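Local coordinates for protein SaTIE-TED (Staphylococcus aureus, PDB 6FX6) that is of unknown function but carries a thioester domain, the kind of module with which bacterial surface proteins are thought to attach covalently to their targets, at residues D94-A99 / E122-D127; L103-E106 / K111-T114. All blocks are in the same frame, centred on the assembly; numbering follows the deposited sequence.

Contact 1 of 2, residues D94-A99 / E122-D127; sequences DEQYIA and EARKAD
The side-chain oxygen of Q96 is a polar atom approached from two directions, both leading to R124. A water donates to Q96 OE1 at 2.8 Å and to the backbone O of R124 at 2.7 Å, bridging the two residues, while R124 NE lies 3.0 Å from the same OE1. The setting is a helix-helix crossing in the thioester domain: short segments of helices 94-107 and 121-134 pass at -67°, their axes 10.0 Å apart, which is wide enough for one long side chain to fill much of the interface. R124 is that side chain.

Its aliphatic part runs past A99, whose methyl carbon CB sits 3.8 Å from R124 CD, near where the two backbones come closest. Farther out the chain bends at chi3 (147°), and the guanidinium presents one face to helix 94-107, with E95 CB 3.6 Å above the plane over its centre. Q96 meets the group differently: its CG lies at the guanidinium edge, in the plane, and its amide is turned only 29° from that plane, so the two flat groups are nearly coplanar.

Both groups also have partners outside the two segments. Q96 NE2 hydrogen-bonds to the backbone O of G85 on helix 72-87, consistent with an amide turned to put OE1 on R124's side, where it lies oblique to the guanidinium; R124 NH2 forms a salt bridge with D91, and NH1 reaches the carbonyl of L119. While E95 CB is the carbon over the guanidinium, the carboxylate leads away to a salt bridge between E95 OE2 and K15 NZ, and E95 OE1 stays 5.0 Å from R124 NH2 although the charges are opposite.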
loop_
_atom_site.group_PDB
_atom_site.type_symbol
_atom_site.label_atom_id
_atom_site.label_comp_id
_atom_site.label_asym_id
_atom_site.label_seq_id
_atom_site.Cartn_x
_atom_site.Cartn_y
_atom_site.Cartn_z
ATOM N N ASP A 94 6.728 13.775 -9.646
ATOM C CA ASP A 94 6.548 13.040 -10.898
ATOM C C ASP A 94 7.515 11.861 -10.998
ATOM O O ASP A 94 7.144 10.793 -11.461
ATOM C CB ASP A 94 6.762 13.977 -12.096
ATOM C CG ASP A 94 5.675 15.049 -12.225
ATOM O OD1 ASP A 94 4.587 14.919 -11.610
ATOM O OD2 ASP A 94 5.915 16.030 -12.962
ATOM N N GLU A 95 8.744 12.059 -10.539
ATOM C CA GLU A 95 9.753 11.006 -10.538
ATOM C C GLU A 95 9.357 9.822 -9.636
ATOM O O GLU A 95 9.528 8.674 -10.037
ATOM C CB GLU A 95 11.131 11.565 -10.137
ATOM C CG GLU A 95 11.792 12.460 -11.190
ATOM C CD GLU A 95 11.264 13.895 -11.236
ATOM O OE1 GLU A 95 10.399 14.267 -10.408
ATOM O OE2 GLU A 95 11.715 14.662 -12.116
ATOM N N GLN A 96 8.818 10.092 -8.443
ATOM C CA GLN A 96 8.327 9.014 -7.557
ATOM C C GLN A 96 7.165 8.248 -8.164
ATOM O O GLN A 96 7.141 7.020 -8.095
ATOM C CB GLN A 96 7.880 9.518 -6.171
ATOM C CG GLN A 96 8.872 9.336 -5.037
ATOM C CD GLN A 96 9.407 7.926 -4.868
ATOM O OE1 GLN A 96 10.596 7.689 -5.044
ATOM N NE2 GLN A 96 8.545 6.997 -4.501
ATOM N N TYR A 97 6.190 8.973 -8.711
ATOM C CA TYR A 97 5.068 8.334 -9.404
ATOM C C TYR A 97 5.559 7.408 -10.511
ATOM O O TYR A 97 5.096 6.276 -10.624
ATOM C CB TYR A 97 4.090 9.352 -10.002
ATOM C CG TYR A 97 2.958 8.664 -10.718
ATOM C CD1 TYR A 97 1.804 8.279 -10.040
ATOM C CD2 TYR A 97 3.064 8.341 -12.066
ATOM C CE1 TYR A 97 0.775 7.617 -10.698
ATOM C CE2 TYR A 97 2.051 7.676 -12.729
ATOM C CZ TYR A 97 0.909 7.315 -12.050
ATOM O OH TYR A 97 -0.090 6.664 -12.735
ATOM N N ILE A 98 6.474 7.909 -11.334
ATOM C CA ILE A 98 7.037 7.133 -12.443
ATOM C C ILE A 98 7.768 5.902 -11.919
ATOM O O ILE A 98 7.575 4.799 -12.437
ATOM C CB ILE A 98 7.976 7.991 -13.325
ATOM C CG1 ILE A 98 7.150 8.981 -14.138
ATOM C CG2 ILE A 98 8.793 7.124 -14.278
ATOM C CD1 ILE A 98 7.960 10.049 -14.842
ATOM N N ALA A 99 8.602 6.095 -10.896
ATOM C CA ALA A 99 9.349 4.981 -10.282
ATOM C C ALA A 99 8.399 3.913 -9.746
ATOM O O ALA A 99 8.624 2.723 -9.944
ATOM C CB ALA A 99 10.251 5.486 -9.170
ATOM N N GLU A 122 17.153 3.372 -9.312
ATOM C CA GLU A 122 17.622 2.297 -8.443
ATOM C C GLU A 122 17.489 2.663 -6.965
ATOM O O GLU A 122 17.087 1.820 -6.164
ATOM C CB GLU A 122 19.062 1.895 -8.789
ATOM C CG GLU A 122 19.213 1.254 -10.167
ATOM C CD GLU A 122 18.355 0.005 -10.349
ATOM O OE1 GLU A 122 18.412 -0.894 -9.481
ATOM O OE2 GLU A 122 17.621 -0.075 -11.360
ATOM N N ALA A 123 17.790 3.916 -6.621
ATOM C CA ALA A 123 17.637 4.414 -5.246
ATOM C C ALA A 123 16.166 4.557 -4.833
ATOM O O ALA A 123 15.811 4.255 -3.690
ATOM C CB ALA A 123 18.366 5.737 -5.072
ATOM N N ARG A 124 15.319 5.019 -5.754
ATOM C CA ARG A 124 13.876 5.109 -5.499
ATOM C C ARG A 124 13.252 3.727 -5.294
ATOM O O ARG A 124 12.503 3.518 -4.337
ATOM C CB ARG A 124 13.151 5.863 -6.625
ATOM C CG ARG A 124 13.334 7.376 -6.568
ATOM C CD ARG A 124 12.397 8.105 -7.526
ATOM N NE ARG A 124 11.990 9.413 -7.001
ATOM C CZ ARG A 124 12.689 10.545 -7.090
ATOM N NH1 ARG A 124 13.864 10.587 -7.703
ATOM N NH2 ARG A 124 12.197 11.661 -6.560
ATOM N N LYS A 125 13.577 2.799 -6.191
ATOM C CA LYS A 125 13.119 1.407 -6.104
ATOM C C LYS A 125 13.531 0.740 -4.792
ATOM O O LYS A 125 12.705 0.093 -4.144
ATOM C CB LYS A 125 13.685 0.605 -7.277
ATOM C CG LYS A 125 13.295 -0.866 -7.325
ATOM C CD LYS A 125 14.052 -1.575 -8.433
ATOM C CE LYS A 125 13.672 -3.043 -8.508
ATOM N NZ LYS A 125 14.344 -3.725 -9.647
ATOM N N ALA A 126 14.802 0.897 -4.418
ATOM C CA ALA A 126 15.351 0.281 -3.199
ATOM C C ALA A 126 14.618 0.724 -1.929
ATOM O O ALA A 126 14.289 -0.108 -1.086
ATOM C CB ALA A 126 16.847 0.573 -3.073
ATOM N N ASP A 127 14.348 2.025 -1.811
ATOM C CA ASP A 127 13.606 2.567 -0.664
ATOM C C ASP A 127 12.170 2.033 -0.592
ATOM O O ASP A 127 11.641 1.852 0.506
ATOM C CB ASP A 127 13.594 4.110 -0.666
ATOM C CG ASP A 127 13.419 4.702 0.737
ATOM O OD1 ASP A 127 14.321 4.507 1.585
ATOM O OD2 ASP A 127 12.386 5.367 0.995
HETATM O O HOH W 1 11.449 5.728 -3.215
#

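Contact 2 of 2, residues L103-E106 / K111-T114; sequences LIWE and KYHT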
loop_
_atom_site.group_PDB
_atom_site.type_symbol
_atom_site.label_atom_id
_atom_site.label_comp_id
_atom_site.label_asym_id
_atom_site.label_seq_id
_atom_site.Cartn_x
_atom_site.Cartn_y
_atom_site.Cartn_z
ATOM N N LEU A 103 8.081 0.134 -11.080
ATOM C CA LEU A 103 8.247 -1.023 -10.193
ATOM C C LEU A 103 7.057 -1.982 -10.268
ATOM O O LEU A 103 7.243 -3.200 -10.273
ATOM C CB LEU A 103 8.473 -0.573 -8.742
ATOM C CG LEU A 103 8.786 -1.679 -7.716
ATOM C CD1 LEU A 103 9.897 -2.601 -8.196
ATOM C CD2 LEU A 103 9.148 -1.057 -6.376
ATOM N N ILE A 104 5.846 -1.421 -10.309
ATOM C CA ILE A 104 4.624 -2.188 -10.575
ATOM C C ILE A 104 4.772 -2.957 -11.882
ATOM O O ILE A 104 4.476 -4.148 -11.939
ATOM C CB ILE A 104 3.369 -1.272 -10.609
ATOM C CG1 ILE A 104 2.989 -0.864 -9.182
ATOM C CG2 ILE A 104 2.180 -1.953 -11.290
ATOM C CD1 ILE A 104 2.065 0.335 -9.100
ATOM N N TRP A 105 5.243 -2.273 -12.920
ATOM C CA TRP A 105 5.442 -2.902 -14.225
ATOM C C TRP A 105 6.525 -3.982 -14.253
ATOM O O TRP A 105 6.422 -4.902 -15.056
ATOM C CB TRP A 105 5.742 -1.859 -15.307
ATOM C CG TRP A 105 4.561 -1.111 -15.839
ATOM C CD1 TRP A 105 3.236 -1.337 -15.581
ATOM C CD2 TRP A 105 4.606 -0.038 -16.774
ATOM N NE1 TRP A 105 2.459 -0.449 -16.279
ATOM C CE2 TRP A 105 3.274 0.357 -17.025
ATOM C CE3 TRP A 105 5.647 0.632 -17.428
ATOM C CZ2 TRP A 105 2.952 1.403 -17.894
ATOM C CZ3 TRP A 105 5.329 1.674 -18.289
ATOM C CH2 TRP A 105 3.990 2.052 -18.513
ATOM N N GLU A 106 7.550 -3.879 -13.405
ATOM C CA GLU A 106 8.545 -4.960 -13.273
ATOM C C GLU A 106 7.913 -6.281 -12.847
ATOM O O GLU A 106 8.326 -7.337 -13.316
ATOM C CB GLU A 106 9.666 -4.602 -12.290
ATOM C CG GLU A 106 10.657 -3.580 -12.827
ATOM C CD GLU A 106 12.077 -3.747 -12.299
ATOM O OE1 GLU A 106 12.564 -4.897 -12.241
ATOM O OE2 GLU A 106 12.717 -2.720 -11.967
ATOM N N LYS A 111 10.560 -5.010 -18.968
ATOM C CA LYS A 111 12.023 -5.060 -18.910
ATOM C C LYS A 111 12.575 -3.749 -19.471
ATOM O O LYS A 111 12.183 -3.332 -20.566
ATOM C CB LYS A 111 12.544 -6.246 -19.726
ATOM C CG LYS A 111 12.001 -7.600 -19.281
ATOM C CD LYS A 111 12.565 -8.730 -20.126
ATOM C CE LYS A 111 12.226 -10.096 -19.544
ATOM N NZ LYS A 111 12.892 -11.205 -20.290
ATOM N N TYR A 112 13.475 -3.107 -18.725
ATOM C CA TYR A 112 14.001 -1.786 -19.089
ATOM C C TYR A 112 15.394 -1.895 -19.682
ATOM O O TYR A 112 16.309 -2.397 -19.027
ATOM C CB TYR A 112 14.025 -0.869 -17.866
ATOM C CG TYR A 112 12.672 -0.786 -17.218
ATOM C CD1 TYR A 112 11.587 -0.256 -17.917
ATOM C CD2 TYR A 112 12.456 -1.264 -15.929
ATOM C CE1 TYR A 112 10.329 -0.193 -17.352
ATOM C CE2 TYR A 112 11.200 -1.202 -15.352
ATOM C CZ TYR A 112 10.141 -0.666 -16.067
ATOM O OH TYR A 112 8.898 -0.606 -15.508
ATOM N N HIS A 113 15.536 -1.420 -20.919
ATOM C CA HIS A 113 16.815 -1.412 -21.628
ATOM C C HIS A 113 17.583 -0.121 -21.343
ATOM O O HIS A 113 18.806 -0.152 -21.181
ATOM C CB HIS A 113 16.594 -1.589 -23.136
ATOM C CG HIS A 113 15.716 -2.753 -23.479
ATOM N ND1 HIS A 113 16.181 -4.050 -23.524
ATOM C CD2 HIS A 113 14.394 -2.816 -23.765
ATOM C CE1 HIS A 113 15.186 -4.861 -23.836
ATOM N NE2 HIS A 113 14.090 -4.138 -23.987
ATOM N N THR A 114 16.860 1.001 -21.294
ATOM C CA THR A 114 17.426 2.315 -20.976
ATOM C C THR A 114 16.539 3.004 -19.954
ATOM O O THR A 114 15.310 2.933 -20.054
ATOM C CB THR A 114 17.511 3.210 -22.235
ATOM O OG1 THR A 114 18.282 2.545 -23.240
ATOM C CG2 THR A 114 18.157 4.567 -21.929
#
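Y112 reaches from strand 111-115 back to the helix just before it, touching W105 and E106. A short link joins the end of helix 94-107 to this edge strand, which pairs antiparallel with strand 20-24, where H113 and T114 both face V21 in a classic beta bulge.

The contact across the two segments is van der Waals in kind. The phenol oxygen Y112 OH comes to 3.4 Å from W105 CB and lies near the indole plane, at the ring's edge, the two side chains crossing at about a right angle. E106 also meets an edge: its CG is 3.5 Å from Y112 CE2, close to the plane of the phenol ring. E106 then bends at chi2 (-149°), and the carboxylate plane is turned 79° from that of the Y112 ring. Beyond the segments, the W105 ring meets that of Y22, their planes about 20° apart.

Polar ends find their partners just outside the segments. E106 OE2 accepts from Y121 OH, at the start of helix 121-134. W105 NE1 makes a weak hydrogen bond to the carbonyl of C47. The tyrosine hydroxyl, lying beside W105 CB, hydrogen-bonds to the backbone O of M102, one turn back along the helix.

Overall arrangement
The two contacts share helix 94-107 and lie on the same side of the chain's centre, their own centres about 12 Å apart. Contact 1 joins the helix's first half to helix 121-134; contact 2 joins its later part to strand 111-115. Along the chain contact 2 is nested inside the loop that contact 1 closes, so the order runs helix, strand, helix, all within the thioester domain. They meet directly: K125 NZ forms a salt bridge with E106 OE2 at 3.0 Å, and K125 CE packs 3.8 Å from L103 CD1. Helix 94-107 thus touches both the antiparallel sheet, through its strand 111-115, and the helix that follows that strand.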